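Local coordinates for protein GNA33 (Neisseria gonorrhoeae FA 1090, PDB 2G6G) that probably cleaves the beta-1,4 linkage between N-acetylmuramic acid and N-acetylglucosamine in peptidoglycan, leaving a 1,6-anhydro bond in the muramic acid, at residues 352-357 and 367-372; 148-153 and 196-201. One frame throughout, in Å; residues are numbered along the deposited sequence.

Two antiparallel strand pairs, both within one chain, show how the same pairing rule serves short and long connections. Followed from the N terminus, contact 2 comes first: 148-153 is met by 196-201 after a 42-residue excursion, joining the outer and middle strands of a three-stranded sheet completed by 206-209. The chain then runs on through further strands and helices before contact 1 closes a loop of nine residues between 352-357 and 367-372, a hairpin joined to strand 403-413. The two closures stand in series. Contact 2 belongs to the MltA-specific insert and contact 1 to the 3D domain; their centres lie about 37 Å apart, on opposite sides of the chain's centre.

Contact 1: residues 352-357 and 367-372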
loop_
_atom_site.group_PDB
_atom_site.type_symbol
_atom_site.label_atom_id
_atom_site.label_comp_id
_atom_site.label_asym_id
_atom_site.label_seq_id
_atom_site.Cartn_x
_atom_site.Cartn_y
_atom_site.Cartn_z
ATOM N N PRO A 352 -0.512 -0.856 -17.015
ATOM C CA PRO A 352 0.505 -1.918 -17.088
ATOM C C PRO A 352 1.911 -1.314 -17.109
ATOM O O PRO A 352 2.180 -0.330 -17.803
ATOM C CB PRO A 352 0.223 -2.593 -18.434
ATOM C CG PRO A 352 -1.238 -2.256 -18.757
ATOM C CD PRO A 352 -1.447 -0.887 -18.158
ATOM N N LEU A 353 2.811 -1.955 -16.387
ATOM C CA LEU A 353 4.157 -1.477 -16.228
ATOM C C LEU A 353 5.077 -2.677 -16.490
ATOM O O LEU A 353 5.065 -3.632 -15.731
ATOM C CB LEU A 353 4.349 -0.990 -14.778
ATOM C CG LEU A 353 4.947 0.360 -14.411
ATOM C CD1 LEU A 353 5.725 0.266 -13.071
ATOM C CD2 LEU A 353 5.851 0.955 -15.487
ATOM N N PHE A 354 5.869 -2.633 -17.546
ATOM C CA PHE A 354 6.841 -3.688 -17.756
ATOM C C PHE A 354 8.010 -3.308 -16.903
ATOM O O PHE A 354 8.505 -2.183 -17.017
ATOM C CB PHE A 354 7.267 -3.804 -19.227
ATOM C CG PHE A 354 8.006 -5.064 -19.525
ATOM C CD1 PHE A 354 7.324 -6.253 -19.672
ATOM C CD2 PHE A 354 9.377 -5.071 -19.636
ATOM C CE1 PHE A 354 7.990 -7.415 -19.923
ATOM C CE2 PHE A 354 10.049 -6.257 -19.887
ATOM C CZ PHE A 354 9.340 -7.420 -20.030
ATOM N N VAL A 355 8.411 -4.224 -16.019
ATOM C CA VAL A 355 9.558 -4.007 -15.131
ATOM C C VAL A 355 10.637 -5.049 -15.439
ATOM O O VAL A 355 10.374 -6.255 -15.466
ATOM C CB VAL A 355 9.162 -4.060 -13.637
ATOM C CG1 VAL A 355 10.405 -3.797 -12.691
ATOM C CG2 VAL A 355 8.098 -3.045 -13.364
ATOM N N ALA A 356 11.844 -4.579 -15.689
ATOM C CA ALA A 356 12.982 -5.487 -15.898
ATOM C C ALA A 356 13.878 -5.408 -14.690
ATOM O O ALA A 356 14.448 -4.352 -14.397
ATOM C CB ALA A 356 13.749 -5.107 -17.143
ATOM N N THR A 357 13.994 -6.510 -13.968
ATOM C CA THR A 357 14.878 -6.527 -12.808
ATOM C C THR A 357 15.322 -7.957 -12.552
ATOM O O THR A 357 15.036 -8.847 -13.374
ATOM C CB THR A 357 14.221 -5.824 -11.582
ATOM O OG1 THR A 357 15.166 -5.722 -10.510
ATOM C CG2 THR A 357 12.912 -6.555 -11.106
ATOM N N ASN A 367 11.271 -10.306 -15.445
ATOM C CA ASN A 367 10.888 -9.325 -16.451
ATOM C C ASN A 367 9.436 -9.517 -16.626
ATOM O O ASN A 367 9.043 -10.578 -17.095
ATOM C CB ASN A 367 11.429 -9.703 -17.810
ATOM C CG ASN A 367 12.849 -9.343 -18.009
ATOM O OD1 ASN A 367 13.325 -8.320 -17.543
ATOM N ND2 ASN A 367 13.550 -10.192 -18.749
ATOM N N ARG A 368 8.624 -8.533 -16.281
ATOM C CA ARG A 368 7.195 -8.759 -16.412
ATOM C C ARG A 368 6.330 -7.522 -16.394
ATOM O O ARG A 368 6.707 -6.486 -15.834
ATOM C CB ARG A 368 6.719 -9.721 -15.347
ATOM C CG ARG A 368 6.804 -9.175 -13.962
ATOM C CD ARG A 368 6.461 -10.268 -12.993
ATOM N NE ARG A 368 7.127 -11.539 -13.284
ATOM C CZ ARG A 368 6.877 -12.683 -12.656
ATOM N NH1 ARG A 368 5.962 -12.725 -11.697
ATOM N NH2 ARG A 368 7.537 -13.792 -12.991
ATOM N N LEU A 369 5.152 -7.680 -16.991
ATOM C CA LEU A 369 4.083 -6.701 -16.901
ATOM C C LEU A 369 3.348 -6.860 -15.600
ATOM O O LEU A 369 2.564 -7.791 -15.442
ATOM C CB LEU A 369 3.041 -6.889 -18.007
ATOM C CG LEU A 369 3.148 -6.106 -19.297
ATOM C CD1 LEU A 369 1.919 -6.477 -20.120
ATOM C CD2 LEU A 369 3.232 -4.623 -19.075
ATOM N N ILE A 370 3.582 -5.940 -14.691
ATOM C CA ILE A 370 2.778 -5.840 -13.464
ATOM C C ILE A 370 1.778 -4.696 -13.659
ATOM O O ILE A 370 1.843 -3.985 -14.666
ATOM C CB ILE A 370 3.663 -5.628 -12.225
ATOM C CG1 ILE A 370 4.407 -4.303 -12.320
ATOM C CG2 ILE A 370 4.674 -6.805 -12.096
ATOM C CD1 ILE A 370 5.022 -3.873 -11.024
HETATM N N MSE A 371 0.814 -4.556 -12.764
HETATM C CA MSE A 371 -0.162 -3.488 -12.905
HETATM C C MSE A 371 0.153 -2.453 -11.845
HETATM O O MSE A 371 0.263 -2.788 -10.688
HETATM C CB MSE A 371 -1.577 -4.029 -12.735
HETATM C CG MSE A 371 -1.941 -5.091 -13.751
HETATM SE SE MSE A 371 -1.757 -4.459 -15.586
HETATM C CE MSE A 371 -0.613 -5.859 -16.327
ATOM N N ALA A 372 0.292 -1.198 -12.258
ATOM C CA ALA A 372 0.626 -0.102 -11.363
ATOM C C ALA A 372 -0.633 0.278 -10.592
ATOM O O ALA A 372 -1.253 1.281 -10.904
ATOM C CB ALA A 372 1.143 1.114 -12.183
#
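The carbonyl oxygen of Arg368 is gripped twice by the facing strand: Val355 N donates a hydrogen bond of 2.8 Å to Arg368 O, at 169° about the hydrogen, and the CA-H of Phe354 adds a weaker contact. The amide of Arg368 returns a bond to Val355 O. Two residues along, Leu353 N reaches Ile370 O at 2.8 Å while Ile370 N binds Leu353 O, so two hydrogen-bonded pairs alternate with the non-hydrogen-bonded pairs Pro352-Met371, Phe354-Leu369 and Ala356-Asn367.

Alternation also sorts the side chains. With CG anti to the backbone N (chi1 -166°), the Phe354 ring leans across the partner strand, which brings one face over Arg368 N, 3.8 Å from the plane and offset toward the rim; the ring atom CZ meets Asn367 CB at 3.8 Å. Leu369 CD2 fills the neighbouring position, 3.7 Å from Pro352 CB and close to the amide of Phe354. Beyond it, the chain of selenomethionine Met371 bends back and puts SE 3.9 Å from Pro352 CG. Helix 58-72 covers the Leu369 and Met371 end of this face. The reverse side carries Leu353, Val355, Arg368 and Ile370. There Ile370 CD1 packs obliquely on Val355 CG2 at 4.0 Å, and Val385 of strand 384-391 packs against Leu353 and Ile370.

Both faces are mostly apolar, Asn367 and Arg368 being the polar exceptions. The pair forms a beta hairpin, extended antiparallel by strand 403-413 beside 352-357, in the 3D domain, whose family relationship suggests a double-psi beta-barrel.

Contact 2: residues 148-153 and 196-201; sequences ISVPLP and TAIKGR
Strands 148-151 and 197-201 run antiparallel at 156°, with Ile148-Gly200 and Val150-Ile198 as hydrogen-bonded pairs and Ser149-Lys199 and Pro151-Ala197 as non-hydrogen-bonded ones. Each hydrogen-bonded pair is tied in both directions, from Ile148 N to Gly200 O at 2.7 Å and from Val150 N to Ile198 O at 2.8 Å, with the return bonds alongside. Past the strand end Leu152 N adds a further bond to Thr196 O, straight at the hydrogen (178°) but delivered from above the carbonyl plane.

One polar bond joins side chains across the pair. Ser149 OG, anti to its own amide nitrogen, accepts a bond of 2.7 Å from Lys199 NZ, whose chain bends at chi2 (-57°) to lay CD beside Ser149 CB before the ammonium arrives. The same ammonium forms a salt bridge with Asp262 on strand 255-263, so two oxygens fix its place, and the carboxylate probably favours its charged form.

Strand 148-151 is an outer strand of a three-stranded antiparallel sheet in the insert domain, with 197-203 in the middle and 206-209 beyond it; a long connection separates the first strand from the second.

On the other face the contact turns apolar. Val150 and Ile198 lie side by side, Val150 CB 3.7 Å from Ile198 CG1, while Ile198 CG2 meets Leu152 CG at 3.9 Å with the two side chains crossing near a right angle. Phe207 of the third strand touches Ile148, Val150 and Ile198, and Ile175 of strand 172-175 reaches Val150 and Leu152.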
loop_
_atom_site.group_PDB
_atom_site.type_symbol
_atom_site.label_atom_id
_atom_site.label_comp_id
_atom_site.label_asym_id
_atom_site.label_seq_id
_atom_site.Cartn_x
_atom_site.Cartn_y
_atom_site.Cartn_z
ATOM N N ILE A 148 -11.600 10.984 16.141
ATOM C CA ILE A 148 -12.010 12.048 15.253
ATOM C C ILE A 148 -10.854 12.479 14.362
ATOM O O ILE A 148 -9.784 12.824 14.853
ATOM C CB ILE A 148 -12.533 13.299 16.030
ATOM C CG1 ILE A 148 -13.562 12.926 17.111
ATOM C CG2 ILE A 148 -13.044 14.364 15.061
ATOM C CD1 ILE A 148 -14.891 12.390 16.622
ATOM N N SER A 149 -11.082 12.456 13.051
ATOM C CA SER A 149 -10.115 12.962 12.089
ATOM C C SER A 149 -10.513 14.370 11.647
ATOM O O SER A 149 -11.673 14.640 11.314
ATOM C CB SER A 149 -9.997 12.032 10.874
ATOM O OG SER A 149 -9.045 12.549 9.937
ATOM N N VAL A 150 -9.534 15.277 11.670
ATOM C CA VAL A 150 -9.764 16.666 11.318
ATOM C C VAL A 150 -8.753 17.064 10.242
ATOM O O VAL A 150 -7.546 16.988 10.490
ATOM C CB VAL A 150 -9.625 17.536 12.574
ATOM C CG1 VAL A 150 -9.736 19.017 12.233
ATOM C CG2 VAL A 150 -10.647 17.101 13.633
ATOM N N PRO A 151 -9.225 17.446 9.028
ATOM C CA PRO A 151 -8.275 17.911 7.973
ATOM C C PRO A 151 -7.442 19.116 8.427
ATOM O O PRO A 151 -7.977 20.057 9.028
ATOM C CB PRO A 151 -9.194 18.300 6.807
ATOM C CG PRO A 151 -10.463 17.482 7.028
ATOM C CD PRO A 151 -10.623 17.467 8.541
ATOM N N LEU A 152 -6.137 19.070 8.158
ATOM C CA LEU A 152 -5.235 20.139 8.570
ATOM C C LEU A 152 -4.799 20.868 7.311
ATOM O O LEU A 152 -4.075 20.303 6.500
ATOM C CB LEU A 152 -3.999 19.567 9.266
ATOM C CG LEU A 152 -3.305 20.178 10.488
ATOM C CD1 LEU A 152 -1.838 20.292 10.192
ATOM C CD2 LEU A 152 -3.847 21.512 10.931
ATOM N N PRO A 153 -5.257 22.121 7.131
ATOM C CA PRO A 153 -4.809 22.896 5.979
ATOM C C PRO A 153 -3.293 23.046 5.992
ATOM O O PRO A 153 -2.682 23.084 7.068
ATOM C CB PRO A 153 -5.466 24.269 6.189
ATOM C CG PRO A 153 -5.878 24.293 7.629
ATOM C CD PRO A 153 -6.204 22.877 7.969
ATOM N N THR A 196 -1.619 15.965 6.863
ATOM C CA THR A 196 -2.818 16.445 6.209
ATOM C C THR A 196 -4.080 16.329 7.093
ATOM O O THR A 196 -5.145 16.802 6.712
ATOM C CB THR A 196 -3.056 15.714 4.874
ATOM O OG1 THR A 196 -3.358 14.332 5.133
ATOM C CG2 THR A 196 -1.824 15.824 3.951
ATOM N N ALA A 197 -3.950 15.696 8.258
ATOM C CA ALA A 197 -5.070 15.516 9.165
ATOM C C ALA A 197 -4.522 15.227 10.540
ATOM O O ALA A 197 -3.457 14.646 10.680
ATOM C CB ALA A 197 -6.023 14.369 8.692
ATOM N N ILE A 198 -5.251 15.671 11.556
ATOM C CA ILE A 198 -4.917 15.373 12.939
ATOM C C ILE A 198 -6.031 14.453 13.412
ATOM O O ILE A 198 -7.115 14.461 12.859
ATOM C CB ILE A 198 -4.827 16.659 13.810
ATOM C CG1 ILE A 198 -6.144 17.442 13.735
ATOM C CG2 ILE A 198 -3.692 17.513 13.310
ATOM C CD1 ILE A 198 -6.267 18.583 14.690
ATOM N N LYS A 199 -5.714 13.629 14.395
ATOM C CA LYS A 199 -6.584 12.604 14.885
ATOM C C LYS A 199 -6.632 12.833 16.365
ATOM O O LYS A 199 -5.590 12.930 17.002
ATOM C CB LYS A 199 -5.983 11.213 14.627
ATOM C CG LYS A 199 -5.528 10.922 13.196
ATOM C CD LYS A 199 -6.642 11.099 12.147
ATOM C CE LYS A 199 -6.017 10.804 10.768
ATOM N NZ LYS A 199 -6.987 10.772 9.655
ATOM N N GLY A 200 -7.831 12.881 16.927
ATOM C CA GLY A 200 -7.967 13.165 18.350
ATOM C C GLY A 200 -9.329 12.748 18.848
ATOM O O GLY A 200 -10.071 12.040 18.154
ATOM N N ARG A 201 -9.664 13.180 20.052
ATOM C CA ARG A 201 -10.938 12.836 20.681
ATOM C C ARG A 201 -11.369 14.036 21.504
ATOM O O ARG A 201 -10.518 14.773 21.992
ATOM C CB ARG A 201 -10.774 11.619 21.600
ATOM C CG ARG A 201 -9.542 11.691 22.466
ATOM C CD ARG A 201 -9.357 10.459 23.354
ATOM N NE ARG A 201 -10.153 10.561 24.568
ATOM C CZ ARG A 201 -9.702 10.957 25.754
ATOM N NH1 ARG A 201 -8.425 11.290 25.944
ATOM N NH2 ARG A 201 -10.549 10.997 26.768
#